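PDB 4LSW: D-2-hydroxyacid dehydrogensase protein from Ketogulonicigenium vulgare, which probably catalyses the NAD(P)-dependent, stereospecific interconversion of D-2-hydroxy acids and the corresponding 2-oxo acids. Local coordinates for residues L7-Y12 and I49-E54; L70-G75 and Q92-P97. All coordinates share one frame; numbering follows the deposited sequence.

Interaction 1: residues L7-Y12 and I49-E54; sequences LQLGPY and IATRGE
Ala-50 O is gripped by two donors: Leu-9 N reaches it at 3.0 Å, and water 1 donates to it while accepting from Gly-10 N. One step earlier Ala-50 N returns a bond of 2.8 Å to Leu-7 O. These bonds join two parallel strands in the sheet of the flavodoxin-like domain, which in D-2-hydroxyacid dehydrogenases is the substrate-binding one beside the Rossmann domain, and the pairing ends where the first strand runs out into 9-12. There Tyr-12 takes over: its hydroxyl donates to Thr-51 O at 2.8 Å, coming from above the carbonyl plane instead of along a lone pair, and Ala-50 CB lies at the ring edge, 3.4 Å from Tyr-12 OH. Arg-52 runs past the ring in the opposite sense, its CG 3.8 Å from Tyr-12 CE1. A bend in the arginine chain (chi3 67°) leaves the guanidinium 25° from the ring plane and lets NH1 make a weak bond of 3.0 Å to Pro-11 O. On the sheet face away from Ala-50 CB, Leu-9 CG packs 3.8 Å from Ile-49 CG2, and Leu-61 of helix 59-63 lies against both residues.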
ATOM      1  N   LEU A   7     -12.248   1.671 -22.032  1.00  8.72           N
ATOM      2  CA  LEU A   7     -10.959   2.301 -22.262  1.00  8.55           C
ATOM      3  C   LEU A   7     -10.019   1.911 -21.127  1.00  8.17           C
ATOM      4  O   LEU A   7     -10.314   2.158 -19.954  1.00 10.72           O
ATOM      5  CB  LEU A   7     -11.126   3.822 -22.333  1.00 10.28           C
ATOM      6  CG  LEU A   7      -9.928   4.691 -22.749  1.00  8.81           C
ATOM      7  CD1 LEU A   7      -9.544   4.463 -24.201  1.00 11.91           C
ATOM      8  CD2 LEU A   7     -10.265   6.156 -22.530  1.00 10.73           C
ATOM      9  N   GLN A   8      -8.904   1.275 -21.475  1.00  9.67           N
ATOM     10  CA  GLN A   8      -7.945   0.801 -20.475  1.00  9.40           C
ATOM     11  C   GLN A   8      -6.724   1.719 -20.470  1.00 10.53           C
ATOM     12  O   GLN A   8      -6.104   1.943 -21.509  1.00 10.47           O
ATOM     13  CB  GLN A   8      -7.536  -0.638 -20.785  1.00 10.41           C
ATOM     14  CG  GLN A   8      -6.598  -1.253 -19.749  1.00 10.67           C
ATOM     15  CD  GLN A   8      -6.281  -2.697 -20.051  1.00 13.08           C
ATOM     16  OE1 GLN A   8      -7.116  -3.428 -20.587  1.00 15.14           O
ATOM     17  NE2 GLN A   8      -5.064  -3.120 -19.722  1.00 11.51           N
ATOM     18  N   LEU A   9      -6.382   2.261 -19.304  1.00  9.91           N
ATOM     19  CA  LEU A   9      -5.370   3.319 -19.251  1.00 11.60           C
ATOM     20  C   LEU A   9      -3.934   2.831 -19.036  1.00 12.40           C
ATOM     21  O   LEU A   9      -2.991   3.539 -19.384  1.00 12.51           O
ATOM     22  CB  LEU A   9      -5.737   4.360 -18.195  1.00  9.21           C
ATOM     23  CG  LEU A   9      -7.114   5.007 -18.300  1.00 12.71           C
ATOM     24  CD1 LEU A   9      -7.195   6.174 -17.329  1.00 13.90           C
ATOM     25  CD2 LEU A   9      -7.410   5.462 -19.725  1.00 12.86           C
ATOM     26  N   GLY A  10      -3.779   1.638 -18.472  1.00 10.06           N
ATOM     27  CA  GLY A  10      -2.467   1.049 -18.268  1.00 14.20           C
ATOM     28  C   GLY A  10      -2.529  -0.463 -18.343  1.00 13.57           C
ATOM     29  O   GLY A  10      -3.600  -1.048 -18.232  1.00 11.21           O
ATOM     30  N   PRO A  11      -1.375  -1.112 -18.541  1.00 16.37           N
ATOM     31  CA  PRO A  11      -1.346  -2.577 -18.663  1.00 15.94           C
ATOM     32  C   PRO A  11      -1.768  -3.325 -17.396  1.00 16.81           C
ATOM     33  O   PRO A  11      -1.606  -2.815 -16.283  1.00 20.22           O
ATOM     34  CB  PRO A  11       0.135  -2.876 -18.971  1.00 15.84           C
ATOM     35  CG  PRO A  11       0.882  -1.668 -18.471  1.00 22.77           C
ATOM     36  CD  PRO A  11      -0.040  -0.511 -18.705  1.00 19.86           C
ATOM     37  N   TYR A  12      -2.310  -4.528 -17.579  1.00 15.19           N
ATOM     38  CA  TYR A  12      -2.595  -5.454 -16.489  1.00 12.40           C
ATOM     39  C   TYR A  12      -1.895  -6.771 -16.794  1.00 16.26           C
ATOM     40  O   TYR A  12      -1.535  -7.025 -17.940  1.00 16.04           O
ATOM     41  CB  TYR A  12      -4.087  -5.751 -16.392  1.00 16.70           C
ATOM     42  CG  TYR A  12      -4.981  -4.603 -16.005  1.00 12.83           C
ATOM     43  CD1 TYR A  12      -4.722  -3.818 -14.887  1.00 14.40           C
ATOM     44  CD2 TYR A  12      -6.103  -4.317 -16.762  1.00 12.56           C
ATOM     45  CE1 TYR A  12      -5.562  -2.766 -14.551  1.00 15.39           C
ATOM     46  CE2 TYR A  12      -6.941  -3.290 -16.435  1.00  9.21           C
ATOM     47  CZ  TYR A  12      -6.674  -2.515 -15.335  1.00 12.11           C
ATOM     48  OH  TYR A  12      -7.546  -1.494 -15.036  1.00 11.00           O
ATOM     49  N   ILE A  49     -14.125   2.992 -17.956  1.00  9.15           N
ATOM     50  CA  ILE A  49     -12.672   3.093 -17.954  1.00  8.59           C
ATOM     51  C   ILE A  49     -12.142   2.075 -16.959  1.00  8.79           C
ATOM     52  O   ILE A  49     -12.707   1.898 -15.871  1.00 10.76           O
ATOM     53  CB  ILE A  49     -12.205   4.503 -17.580  1.00  8.52           C
ATOM     54  CG1 ILE A  49     -12.518   5.479 -18.718  1.00 10.52           C
ATOM     55  CG2 ILE A  49     -10.706   4.511 -17.288  1.00 10.05           C
ATOM     56  CD1 ILE A  49     -12.307   6.926 -18.345  1.00  9.48           C
ATOM     57  N   ALA A  50     -11.089   1.368 -17.357  1.00  8.95           N
ATOM     58  CA  ALA A  50     -10.371   0.477 -16.461  1.00  9.89           C
ATOM     59  C   ALA A  50      -9.021   1.122 -16.215  1.00  9.44           C
ATOM     60  O   ALA A  50      -8.250   1.358 -17.146  1.00 10.06           O
ATOM     61  CB  ALA A  50     -10.199  -0.902 -17.093  1.00 11.11           C
ATOM     62  N   THR A  51      -8.735   1.425 -14.957  1.00  9.06           N
ATOM     63  CA  THR A  51      -7.531   2.165 -14.651  1.00 10.01           C
ATOM     64  C   THR A  51      -6.812   1.542 -13.463  1.00 12.03           C
ATOM     65  O   THR A  51      -7.124   0.417 -13.035  1.00 10.70           O
ATOM     66  CB  THR A  51      -7.836   3.671 -14.422  1.00 13.19           C
ATOM     67  OG1 THR A  51      -6.611   4.418 -14.358  1.00 11.87           O
ATOM     68  CG2 THR A  51      -8.663   3.889 -13.157  1.00 11.92           C
ATOM     69  N   ARG A  52      -5.835   2.281 -12.952  1.00 12.44           N
ATOM     70  CA  ARG A  52      -5.068   1.879 -11.786  1.00 19.88           C
ATOM     71  C   ARG A  52      -5.008   3.060 -10.829  1.00 26.47           C
ATOM     72  O   ARG A  52      -5.211   4.207 -11.246  1.00 24.41           O
ATOM     73  CB  ARG A  52      -3.666   1.431 -12.210  1.00 24.97           C
ATOM     74  CG  ARG A  52      -3.670   0.122 -12.987  1.00 21.89           C
ATOM     75  CD  ARG A  52      -2.363  -0.132 -13.733  1.00 27.15           C
ATOM     76  NE  ARG A  52      -1.235  -0.360 -12.833  1.00 31.03           N
ATOM     77  CZ  ARG A  52      -0.619  -1.530 -12.663  1.00 30.36           C
ATOM     78  NH1 ARG A  52      -1.004  -2.605 -13.342  1.00 24.57           N
ATOM     79  NH2 ARG A  52       0.401  -1.622 -11.818  1.00 38.96           N
ATOM     80  N   GLY A  53      -4.763   2.779  -9.552  1.00 29.83           N
ATOM     81  CA  GLY A  53      -4.698   3.818  -8.539  1.00 29.95           C
ATOM     82  C   GLY A  53      -3.803   4.966  -8.960  1.00 30.00           C
ATOM     83  O   GLY A  53      -4.168   6.132  -8.826  1.00 32.17           O
ATOM     84  N   GLU A  54      -2.639   4.622  -9.500  1.00 32.12           N
ATOM     85  CA  GLU A  54      -1.667   5.602  -9.970  1.00 31.68           C
ATOM     86  C   GLU A  54      -2.230   6.520 -11.059  1.00 31.37           C
ATOM     87  O   GLU A  54      -2.226   7.748 -10.932  1.00 34.96           O
ATOM     88  CB  GLU A  54      -0.444   4.874 -10.532  1.00 39.52           C
ATOM     89  CG  GLU A  54       0.104   3.772  -9.638  1.00 36.28           C
ATOM     90  CD  GLU A  54       0.974   2.791 -10.404  1.00 44.50           C
ATOM     91  OE1 GLU A  54       0.612   1.596 -10.465  1.00 43.24           O
ATOM     92  OE2 GLU A  54       2.018   3.211 -10.945  1.00 46.23           O
TER
HETATM   93  O   HOH W   1      -5.454   0.393 -16.407  1.00 17.08           O

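Interaction 2: residues L70-G75 and Q92-P97; sequences LISVYG and QVTNTP
Ser-72 OG and Thr-94 OG1 share a hydrogen bond of 2.8 Å across the two strands, in which either may be the donor. Thr-94 OG1 sits between its own backbone N and carbonyl carbon (chi1 64°), a position from which it also meets water 2 at 2.8 Å; that water donates to Val-73 O. Further along, Gly-75 and Thr-96 clasp each other twice: Gly-75 N donates to Thr-96 OG1 at 2.8 Å, and Thr-96 N donates to Gly-75 O at 2.9 Å from above the carbonyl plane. A valine in place of Thr-96 would probably leave Gly-75 N without its acceptor and the turn after the strand less firmly held. The backbone angles of Gly-75 (phi 121°) themselves call for glycine. Alongside these bonds runs the regular parallel pairing of a beta-alpha-beta unit, strand 70-74, helix 83-89 and strand 92-94, with Ile-71 N bonded to Gln-92 O at 2.9 Å, Thr-94 N to Ile-71 O and Val-73 N to Thr-94 O. Apolar contacts lie on both faces. Beside Ser-72 and Thr-94, Leu-70 CD1 comes 4.0 Å from Thr-94 CG2, and helix 287-306 lies over this side through His-304, Leu-301 and Asn-300. On the other face Val-73 CG2 meets Val-93 CG1 at 4.2 Å, and Val-93 in turn touches Val-314 and Val-315 of the antiparallel strand 313-315. The methyl CG2 of Thr-96 rests 3.4 Å from Val-73 O.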
ATOM      1  N   LEU A  70     -18.872   4.317 -15.760  1.00 11.23           N
ATOM      2  CA  LEU A  70     -18.172   3.665 -14.664  1.00  9.45           C
ATOM      3  C   LEU A  70     -16.676   3.751 -14.846  1.00  8.73           C
ATOM      4  O   LEU A  70     -16.164   3.579 -15.951  1.00 10.10           O
ATOM      5  CB  LEU A  70     -18.582   2.187 -14.603  1.00 10.84           C
ATOM      6  CG  LEU A  70     -17.743   1.272 -13.701  1.00 11.12           C
ATOM      7  CD1 LEU A  70     -17.879   1.644 -12.236  1.00 12.82           C
ATOM      8  CD2 LEU A  70     -18.127  -0.176 -13.905  1.00 11.61           C
ATOM      9  N   ILE A  71     -15.973   4.030 -13.756  1.00  8.14           N
ATOM     10  CA  ILE A  71     -14.523   3.918 -13.745  1.00  8.17           C
ATOM     11  C   ILE A  71     -14.173   2.877 -12.698  1.00  9.53           C
ATOM     12  O   ILE A  71     -14.502   3.041 -11.523  1.00  9.28           O
ATOM     13  CB  ILE A  71     -13.839   5.254 -13.395  1.00  9.17           C
ATOM     14  CG1 ILE A  71     -14.216   6.325 -14.421  1.00  9.60           C
ATOM     15  CG2 ILE A  71     -12.325   5.073 -13.357  1.00  9.60           C
ATOM     16  CD1 ILE A  71     -13.823   7.746 -14.022  1.00 12.07           C
ATOM     17  N   SER A  72     -13.537   1.797 -13.140  1.00  9.50           N
ATOM     18  CA  SER A  72     -13.132   0.719 -12.255  1.00  8.40           C
ATOM     19  C   SER A  72     -11.622   0.756 -12.075  1.00  8.85           C
ATOM     20  O   SER A  72     -10.861   0.738 -13.050  1.00  8.74           O
ATOM     21  CB  SER A  72     -13.613  -0.636 -12.786  1.00  9.47           C
ATOM     22  OG  SER A  72     -15.004  -0.778 -12.573  1.00 10.17           O
ATOM     23  N   VAL A  73     -11.207   0.841 -10.813  1.00 10.31           N
ATOM     24  CA  VAL A  73      -9.800   0.977 -10.465  1.00  9.66           C
ATOM     25  C   VAL A  73      -9.219  -0.344  -9.969  1.00  9.65           C
ATOM     26  O   VAL A  73      -9.818  -1.023  -9.123  1.00 10.92           O
ATOM     27  CB  VAL A  73      -9.615   2.046  -9.364  1.00  9.32           C
ATOM     28  CG1 VAL A  73      -8.152   2.205  -9.025  1.00 12.17           C
ATOM     29  CG2 VAL A  73     -10.215   3.389  -9.807  1.00 10.75           C
ATOM     30  N   TYR A  74      -8.058  -0.700 -10.513  1.00 11.86           N
ATOM     31  CA  TYR A  74      -7.258  -1.822 -10.022  1.00 10.86           C
ATOM     32  C   TYR A  74      -6.400  -1.293  -8.873  1.00 12.39           C
ATOM     33  O   TYR A  74      -5.503  -0.479  -9.091  1.00 15.31           O
ATOM     34  CB  TYR A  74      -6.382  -2.339 -11.165  1.00 12.10           C
ATOM     35  CG  TYR A  74      -5.528  -3.557 -10.879  1.00 14.36           C
ATOM     36  CD1 TYR A  74      -4.309  -3.441 -10.214  1.00 18.53           C
ATOM     37  CD2 TYR A  74      -5.907  -4.812 -11.330  1.00 16.00           C
ATOM     38  CE1 TYR A  74      -3.512  -4.550  -9.978  1.00 18.81           C
ATOM     39  CE2 TYR A  74      -5.116  -5.921 -11.102  1.00 14.59           C
ATOM     40  CZ  TYR A  74      -3.928  -5.787 -10.428  1.00 11.52           C
ATOM     41  OH  TYR A  74      -3.150  -6.909 -10.219  1.00 13.49           O
ATOM     42  N   GLY A  75      -6.699  -1.737  -7.656  1.00 12.95           N
ATOM     43  CA  GLY A  75      -5.999  -1.254  -6.473  1.00 12.49           C
ATOM     44  C   GLY A  75      -6.931  -0.611  -5.459  1.00 13.17           C
ATOM     45  O   GLY A  75      -8.120  -0.398  -5.737  1.00 13.28           O
ATOM     46  N   GLN A  92     -19.997   6.442 -11.750  1.00 11.90           N
ATOM     47  CA  GLN A  92     -19.704   5.638 -10.573  1.00 13.94           C
ATOM     48  C   GLN A  92     -18.258   5.141 -10.606  1.00 12.15           C
ATOM     49  O   GLN A  92     -17.654   5.052 -11.670  1.00 10.79           O
ATOM     50  CB  GLN A  92     -20.682   4.466 -10.491  1.00 14.83           C
ATOM     51  CG  GLN A  92     -22.138   4.916 -10.355  1.00 15.32           C
ATOM     52  CD  GLN A  92     -23.120   3.770 -10.498  1.00 20.53           C
ATOM     53  OE1 GLN A  92     -23.318   2.986  -9.570  1.00 21.46           O
ATOM     54  NE2 GLN A  92     -23.740   3.662 -11.671  1.00 16.53           N
ATOM     55  N   VAL A  93     -17.702   4.838  -9.432  1.00 10.41           N
ATOM     56  CA  VAL A  93     -16.311   4.400  -9.327  1.00  9.33           C
ATOM     57  C   VAL A  93     -16.224   3.170  -8.420  1.00 11.87           C
ATOM     58  O   VAL A  93     -16.923   3.108  -7.414  1.00 12.37           O
ATOM     59  CB  VAL A  93     -15.404   5.531  -8.785  1.00 10.15           C
ATOM     60  CG1 VAL A  93     -13.941   5.099  -8.768  1.00 11.93           C
ATOM     61  CG2 VAL A  93     -15.558   6.811  -9.610  1.00 12.23           C
ATOM     62  N   THR A  94     -15.399   2.188  -8.793  1.00  9.15           N
ATOM     63  CA  THR A  94     -15.134   1.028  -7.931  1.00 10.09           C
ATOM     64  C   THR A  94     -13.630   0.881  -7.711  1.00 10.39           C
ATOM     65  O   THR A  94     -12.832   1.360  -8.516  1.00 10.36           O
ATOM     66  CB  THR A  94     -15.675  -0.303  -8.528  1.00 11.55           C
ATOM     67  OG1 THR A  94     -14.987  -0.603  -9.749  1.00 11.13           O
ATOM     68  CG2 THR A  94     -17.176  -0.232  -8.781  1.00 12.24           C
ATOM     69  N   ASN A  95     -13.246   0.216  -6.623  1.00 12.09           N
ATOM     70  CA  ASN A  95     -11.841  -0.123  -6.403  1.00 10.79           C
ATOM     71  C   ASN A  95     -11.703  -1.609  -6.072  1.00 11.53           C
ATOM     72  O   ASN A  95     -12.644  -2.386  -6.290  1.00 11.51           O
ATOM     73  CB  ASN A  95     -11.215   0.754  -5.305  1.00 12.44           C
ATOM     74  CG  ASN A  95     -11.823   0.511  -3.934  1.00 11.58           C
ATOM     75  OD1 ASN A  95     -12.930  -0.006  -3.807  1.00 13.05           O
ATOM     76  ND2 ASN A  95     -11.091   0.900  -2.893  1.00 15.64           N
ATOM     77  N   THR A  96     -10.539  -2.016  -5.561  1.00 11.59           N
ATOM     78  CA  THR A  96     -10.345  -3.417  -5.157  1.00 12.20           C
ATOM     79  C   THR A  96      -9.801  -3.546  -3.729  1.00 13.97           C
ATOM     80  O   THR A  96      -8.612  -3.813  -3.538  1.00 14.42           O
ATOM     81  CB  THR A  96      -9.434  -4.178  -6.131  1.00 11.65           C
ATOM     82  OG1 THR A  96      -8.110  -3.640  -6.092  1.00 13.20           O
ATOM     83  CG2 THR A  96      -9.976  -4.082  -7.555  1.00 13.20           C
ATOM     84  N   PRO A  97     -10.678  -3.365  -2.734  1.00 13.52           N
ATOM     85  CA  PRO A  97     -10.292  -3.386  -1.319  1.00 17.07           C
ATOM     86  C   PRO A  97     -10.273  -4.789  -0.728  1.00 18.90           C
ATOM     87  O   PRO A  97     -10.792  -5.725  -1.344  1.00 17.19           O
ATOM     88  CB  PRO A  97     -11.415  -2.596  -0.660  1.00 13.85           C
ATOM     89  CG  PRO A  97     -12.618  -2.935  -1.475  1.00 15.25           C
ATOM     90  CD  PRO A  97     -12.122  -3.113  -2.898  1.00 14.40           C
TER
HETATM   91  O   HOH W   2     -12.573  -2.005  -9.327  1.00 10.19           O

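In the fold
From the N terminus, strand 5-8 is followed by helix 14-23, strand 25-28 and helix 35-42 before interaction 1 closes the excursion by bringing 49-54 beside 7-12. Helix 59-63 then leads to strand 70-74, and interaction 2 closes a shorter loop over helix 83-89. The two closures follow in series, neither nested nor crossed, yet they share one sheet: strands 48-52 and 70-74 are neighbours, probably hydrogen-bonded from Ile-49 O to Ser-72 N and from Thr-51 O to Tyr-74 N, while the Tyr-12 and Tyr-74 rings meet. Together they carry the sheet from 5-8 to 92-94, illustrating how successive local closures build a parallel sheet.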